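Glycosyltransferase (Streptomyces halstedii, PDB 3WAD) is a glycosyltransferase of the two-domain GT-B fold, whose chains pair in an assembly of two. Local coordinates at residues B[8-22]-B[46-59]. Residues are numbered along the deposited sequence; the frame is centred on the assembly and turned at random.
Sequences FANRSHLYNMVPLAW and SGLTAVPVGNDLNI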
loop_
_atom_site.group_PDB
_atom_site.type_symbol
_atom_site.label_atom_id
_atom_site.label_comp_id
_atom_site.label_asym_id
_atom_site.label_seq_id
_atom_site.Cartn_x
_atom_site.Cartn_y
_atom_site.Cartn_z
ATOM N N PHE B 8 6.049 -15.318 -7.897
ATOM C CA PHE B 8 7.492 -15.532 -8.016
ATOM C C PHE B 8 8.259 -14.166 -7.927
ATOM O O PHE B 8 7.643 -13.121 -8.088
ATOM C CB PHE B 8 7.900 -16.358 -9.263
ATOM C CG PHE B 8 7.794 -15.595 -10.565
ATOM C CD1 PHE B 8 8.946 -15.049 -11.162
ATOM C CD2 PHE B 8 6.539 -15.321 -11.151
ATOM C CE1 PHE B 8 8.837 -14.254 -12.382
ATOM C CE2 PHE B 8 6.410 -14.584 -12.357
ATOM C CZ PHE B 8 7.559 -14.067 -12.987
ATOM N N ALA B 9 9.583 -14.183 -7.649
ATOM C CA ALA B 9 10.337 -12.937 -7.426
ATOM C C ALA B 9 10.576 -12.145 -8.697
ATOM O O ALA B 9 11.576 -12.331 -9.439
ATOM C CB ALA B 9 11.682 -13.198 -6.620
ATOM N N ASN B 10 9.634 -11.242 -8.975
ATOM C CA ASN B 10 9.679 -10.423 -10.177
ATOM C C ASN B 10 8.873 -9.211 -9.839
ATOM O O ASN B 10 7.688 -9.366 -9.515
ATOM C CB ASN B 10 8.989 -11.126 -11.376
ATOM C CG ASN B 10 8.970 -10.235 -12.642
ATOM O OD1 ASN B 10 8.112 -9.374 -12.841
ATOM N ND2 ASN B 10 9.927 -10.464 -13.498
ATOM N N ARG B 11 9.455 -8.034 -9.969
ATOM C CA ARG B 11 8.778 -6.831 -9.548
ATOM C C ARG B 11 7.497 -6.515 -10.332
ATOM O O ARG B 11 6.553 -5.975 -9.736
ATOM C CB ARG B 11 9.721 -5.616 -9.577
ATOM C CG ARG B 11 9.353 -4.438 -8.654
ATOM C CD ARG B 11 10.642 -3.581 -8.370
ATOM N NE ARG B 11 11.590 -3.723 -9.478
ATOM C CZ ARG B 11 12.729 -4.426 -9.450
ATOM N NH1 ARG B 11 13.134 -5.053 -8.342
ATOM N NH2 ARG B 11 13.481 -4.499 -10.549
ATOM N N SER B 12 7.517 -6.723 -11.641
ATOM C CA SER B 12 6.350 -6.477 -12.521
ATOM C C SER B 12 5.182 -7.379 -12.108
ATOM O O SER B 12 4.083 -6.932 -12.054
ATOM C CB SER B 12 6.691 -6.795 -14.008
ATOM O OG SER B 12 7.648 -5.828 -14.409
ATOM N N HIS B 13 5.430 -8.662 -11.897
ATOM C CA HIS B 13 4.329 -9.557 -11.555
ATOM C C HIS B 13 3.889 -9.242 -10.140
ATOM O O HIS B 13 2.696 -9.322 -9.863
ATOM C CB HIS B 13 4.732 -11.001 -11.674
ATOM C CG HIS B 13 4.816 -11.488 -13.086
ATOM N ND1 HIS B 13 3.887 -12.363 -13.613
ATOM C CD2 HIS B 13 5.748 -11.264 -14.076
ATOM C CE1 HIS B 13 4.222 -12.646 -14.867
ATOM N NE2 HIS B 13 5.371 -12.030 -15.152
ATOM N N LEU B 14 4.814 -8.836 -9.252
ATOM C CA LEU B 14 4.393 -8.266 -7.945
ATOM C C LEU B 14 3.471 -7.090 -8.067
ATOM O O LEU B 14 2.373 -7.153 -7.498
ATOM C CB LEU B 14 5.558 -7.956 -7.015
ATOM C CG LEU B 14 5.136 -7.146 -5.776
ATOM C CD1 LEU B 14 4.074 -7.850 -4.880
ATOM C CD2 LEU B 14 6.352 -6.633 -4.969
ATOM N N TYR B 15 3.885 -6.005 -8.766
ATOM C CA TYR B 15 3.057 -4.800 -8.919
ATOM C C TYR B 15 1.679 -5.054 -9.524
ATOM O O TYR B 15 0.712 -4.288 -9.275
ATOM C CB TYR B 15 3.751 -3.810 -9.868
ATOM C CG TYR B 15 4.961 -3.166 -9.266
ATOM C CD1 TYR B 15 5.440 -3.547 -7.988
ATOM C CD2 TYR B 15 5.605 -2.143 -9.970
ATOM C CE1 TYR B 15 6.545 -2.920 -7.435
ATOM C CE2 TYR B 15 6.707 -1.540 -9.458
ATOM C CZ TYR B 15 7.169 -1.913 -8.197
ATOM O OH TYR B 15 8.280 -1.250 -7.741
ATOM N N ASN B 16 1.602 -6.068 -10.365
ATOM C CA ASN B 16 0.325 -6.453 -10.976
ATOM C C ASN B 16 -0.786 -6.715 -9.866
ATOM O O ASN B 16 -1.982 -6.411 -10.061
ATOM C CB ASN B 16 0.577 -7.710 -11.839
ATOM C CG ASN B 16 -0.701 -8.253 -12.488
ATOM O OD1 ASN B 16 -1.167 -9.371 -12.191
ATOM N ND2 ASN B 16 -1.258 -7.479 -13.371
ATOM N N MET B 17 -0.371 -7.282 -8.725
ATOM C CA MET B 17 -1.312 -7.630 -7.639
ATOM C C MET B 17 -1.261 -6.756 -6.406
ATOM O O MET B 17 -1.971 -6.999 -5.437
ATOM C CB MET B 17 -1.186 -9.085 -7.270
ATOM C CG MET B 17 0.177 -9.599 -6.978
ATOM S SD MET B 17 0.150 -11.468 -6.818
ATOM C CE MET B 17 0.587 -11.079 -5.288
ATOM N N VAL B 18 -0.516 -5.658 -6.474
ATOM C CA VAL B 18 -0.397 -4.791 -5.327
ATOM C C VAL B 18 -1.694 -4.049 -4.949
ATOM O O VAL B 18 -2.034 -4.028 -3.800
ATOM C CB VAL B 18 0.825 -3.815 -5.448
ATOM C CG1 VAL B 18 0.660 -2.498 -4.607
ATOM C CG2 VAL B 18 2.122 -4.558 -5.060
ATOM N N PRO B 19 -2.352 -3.390 -5.904
ATOM C CA PRO B 19 -3.627 -2.693 -5.663
ATOM C C PRO B 19 -4.673 -3.705 -5.112
ATOM O O PRO B 19 -5.298 -3.433 -4.104
ATOM C CB PRO B 19 -3.972 -2.137 -7.055
ATOM C CG PRO B 19 -2.511 -1.885 -7.680
ATOM C CD PRO B 19 -1.877 -3.187 -7.300
ATOM N N LEU B 20 -4.704 -4.923 -5.640
ATOM C CA LEU B 20 -5.647 -5.957 -5.080
ATOM C C LEU B 20 -5.291 -6.376 -3.617
ATOM O O LEU B 20 -6.165 -6.410 -2.749
ATOM C CB LEU B 20 -5.700 -7.196 -5.988
ATOM C CG LEU B 20 -6.694 -8.242 -5.445
ATOM C CD1 LEU B 20 -8.100 -7.665 -5.383
ATOM C CD2 LEU B 20 -6.690 -9.530 -6.135
ATOM N N ALA B 21 -4.036 -6.686 -3.337
ATOM C CA ALA B 21 -3.586 -6.756 -1.949
ATOM C C ALA B 21 -4.042 -5.635 -1.065
ATOM O O ALA B 21 -4.599 -5.886 0.045
ATOM C CB ALA B 21 -2.082 -6.958 -1.836
ATOM N N TRP B 22 -3.776 -4.405 -1.468
ATOM C CA TRP B 22 -4.206 -3.303 -0.645
ATOM C C TRP B 22 -5.741 -3.104 -0.501
ATOM O O TRP B 22 -6.183 -2.699 0.589
ATOM C CB TRP B 22 -3.591 -1.996 -1.119
ATOM C CG TRP B 22 -2.305 -1.680 -0.349
ATOM C CD1 TRP B 22 -1.001 -1.763 -0.824
ATOM C CD2 TRP B 22 -2.198 -1.266 1.028
ATOM N NE1 TRP B 22 -0.110 -1.397 0.173
ATOM C CE2 TRP B 22 -0.801 -1.133 1.324
ATOM C CE3 TRP B 22 -3.141 -0.998 2.045
ATOM C CZ2 TRP B 22 -0.324 -0.681 2.572
ATOM C CZ3 TRP B 22 -2.665 -0.559 3.309
ATOM C CH2 TRP B 22 -1.256 -0.392 3.549
ATOM N N SER B 46 6.179 -1.676 -1.437
ATOM C CA SER B 46 4.796 -1.563 -1.885
ATOM C C SER B 46 3.823 -1.350 -0.689
ATOM O O SER B 46 2.636 -1.233 -0.886
ATOM C CB SER B 46 4.348 -2.783 -2.654
ATOM O OG SER B 46 5.190 -3.033 -3.721
ATOM N N GLY B 47 4.368 -1.358 0.520
ATOM C CA GLY B 47 3.623 -1.238 1.760
ATOM C C GLY B 47 2.977 -2.505 2.277
ATOM O O GLY B 47 2.079 -2.397 3.122
ATOM N N LEU B 48 3.438 -3.693 1.862
ATOM C CA LEU B 48 2.713 -4.924 2.174
ATOM C C LEU B 48 3.571 -5.860 3.035
ATOM O O LEU B 48 4.751 -5.565 3.264
ATOM C CB LEU B 48 2.256 -5.630 0.857
ATOM C CG LEU B 48 1.328 -4.844 -0.021
ATOM C CD1 LEU B 48 1.118 -5.356 -1.489
ATOM C CD2 LEU B 48 -0.067 -4.685 0.750
ATOM N N THR B 49 3.013 -6.988 3.479
ATOM C CA THR B 49 3.684 -7.891 4.417
ATOM C C THR B 49 4.223 -9.042 3.657
ATOM O O THR B 49 3.477 -9.734 2.982
ATOM C CB THR B 49 2.690 -8.398 5.463
ATOM O OG1 THR B 49 2.213 -7.277 6.177
ATOM C CG2 THR B 49 3.311 -9.306 6.488
ATOM N N ALA B 50 5.541 -9.224 3.739
ATOM C CA ALA B 50 6.220 -10.217 2.988
ATOM C C ALA B 50 6.409 -11.444 3.824
ATOM O O ALA B 50 6.819 -11.368 5.016
ATOM C CB ALA B 50 7.587 -9.681 2.562
ATOM N N VAL B 51 6.179 -12.608 3.193
ATOM C CA VAL B 51 6.446 -13.889 3.805
ATOM C C VAL B 51 7.426 -14.621 2.883
ATOM O O VAL B 51 7.023 -15.143 1.863
ATOM C CB VAL B 51 5.086 -14.681 3.991
ATOM C CG1 VAL B 51 5.279 -16.029 4.676
ATOM C CG2 VAL B 51 4.093 -13.817 4.737
ATOM N N PRO B 52 8.724 -14.588 3.206
ATOM C CA PRO B 52 9.736 -15.164 2.311
ATOM C C PRO B 52 9.602 -16.686 2.255
ATOM O O PRO B 52 9.412 -17.334 3.305
ATOM C CB PRO B 52 11.077 -14.801 2.960
ATOM C CG PRO B 52 10.745 -13.701 4.010
ATOM C CD PRO B 52 9.280 -13.835 4.356
ATOM N N VAL B 53 9.717 -17.259 1.049
ATOM C CA VAL B 53 9.574 -18.717 0.846
ATOM C C VAL B 53 10.617 -19.183 -0.151
ATOM O O VAL B 53 10.889 -18.511 -1.144
ATOM C CB VAL B 53 8.097 -19.069 0.398
ATOM C CG1 VAL B 53 7.165 -19.015 1.538
ATOM C CG2 VAL B 53 7.518 -18.141 -0.733
ATOM N N GLY B 54 11.230 -20.338 0.075
ATOM C CA GLY B 54 12.256 -20.821 -0.847
ATOM C C GLY B 54 13.531 -19.992 -0.823
ATOM O O GLY B 54 13.738 -19.202 0.104
ATOM N N ASN B 55 14.387 -20.182 -1.826
ATOM C CA ASN B 55 15.718 -19.531 -1.915
ATOM C C ASN B 55 15.598 -18.448 -2.940
ATOM O O ASN B 55 14.619 -18.487 -3.700
ATOM C CB ASN B 55 16.816 -20.514 -2.328
ATOM C CG ASN B 55 16.926 -21.743 -1.355
ATOM O OD1 ASN B 55 16.829 -22.905 -1.777
ATOM N ND2 ASN B 55 17.137 -21.475 -0.077
ATOM N N ASP B 56 16.526 -17.479 -2.934
ATOM C CA ASP B 56 16.508 -16.401 -3.929
ATOM C C ASP B 56 16.286 -17.039 -5.302
ATOM O O ASP B 56 16.935 -18.055 -5.640
ATOM C CB ASP B 56 17.856 -15.638 -3.987
ATOM C CG ASP B 56 18.070 -14.635 -2.780
ATOM O OD1 ASP B 56 17.225 -14.485 -1.843
ATOM O OD2 ASP B 56 19.120 -13.969 -2.776
ATOM N N LEU B 57 15.396 -16.443 -6.090
ATOM C CA LEU B 57 15.191 -16.884 -7.464
ATOM C C LEU B 57 16.268 -16.302 -8.378
ATOM O O LEU B 57 16.834 -17.027 -9.207
ATOM C CB LEU B 57 13.776 -16.532 -8.000
ATOM C CG LEU B 57 13.476 -16.853 -9.473
ATOM C CD1 LEU B 57 13.551 -18.399 -9.597
ATOM C CD2 LEU B 57 12.083 -16.339 -9.903
ATOM N N ASN B 58 16.511 -14.995 -8.248
ATOM C CA ASN B 58 17.440 -14.237 -9.119
ATOM C C ASN B 58 17.142 -14.351 -10.600
ATOM O O ASN B 58 18.079 -14.596 -11.349
ATOM C CB ASN B 58 18.873 -14.708 -8.830
ATOM C CG ASN B 58 19.306 -14.309 -7.450
ATOM O OD1 ASN B 58 19.767 -15.138 -6.670
ATOM N ND2 ASN B 58 19.061 -13.031 -7.090
ATOM N N ILE B 59 15.880 -14.136 -11.031
ATOM C CA ILE B 59 15.420 -14.602 -12.382
ATOM C C ILE B 59 16.066 -13.773 -13.452
ATOM O O ILE B 59 15.887 -14.065 -14.657
ATOM C CB ILE B 59 13.864 -14.444 -12.801
ATOM C CG1 ILE B 59 13.050 -13.471 -11.942
ATOM C CG2 ILE B 59 13.217 -15.759 -13.315
ATOM C CD1 ILE B 59 13.112 -12.018 -12.402
HETATM O O HOH W 1 14.211 -12.810 -8.951
#
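Leu-48 is the main bump at one end of this contact, and Val-18, Ala-21 and Trp-22 form the hollow it fills. Its CG lies anti to the carbonyl carbon (chi1 -61°), which carries both methyls to the helix. Leu-48 CD1 lies 3.6 Å from Ala-21 CB and also touches Val-18 CG2. The other branch, Leu-48 CD2, sits over one face of the Trp-22 indole, 3.5 Å from the centroid of the five-membered ring, a CH-pi contact. The edge of the same indole is used too: Trp-22 NE1 donates to Ser-46 O at 2.9 Å, with the oxygen nearly in the ring plane. Face and edge together help to set how the indole is turned. Ser-46 fits among Leu-14, Tyr-15 and Val-18; its OG is hydrogen-bonded to Ala-42 O. Gly-47, in a Schellman motif, ends helix 40-44 beside the indole.

At the other end, Leu-57 CD2 meets the edge of the Phe-8 ring, 3.6 Å from Phe-8 CD1. A water joins Ala-9 O to Ile-59 N. Between the two ends, strand 49-52 stands off from segment 8-22. Trp-22 also stacks on Trp-22 of the second subunit. The layout is that of a Rossmann-like domain of the GT-B fold, with helices 11-16 and 18-27 packed on a parallel sheet.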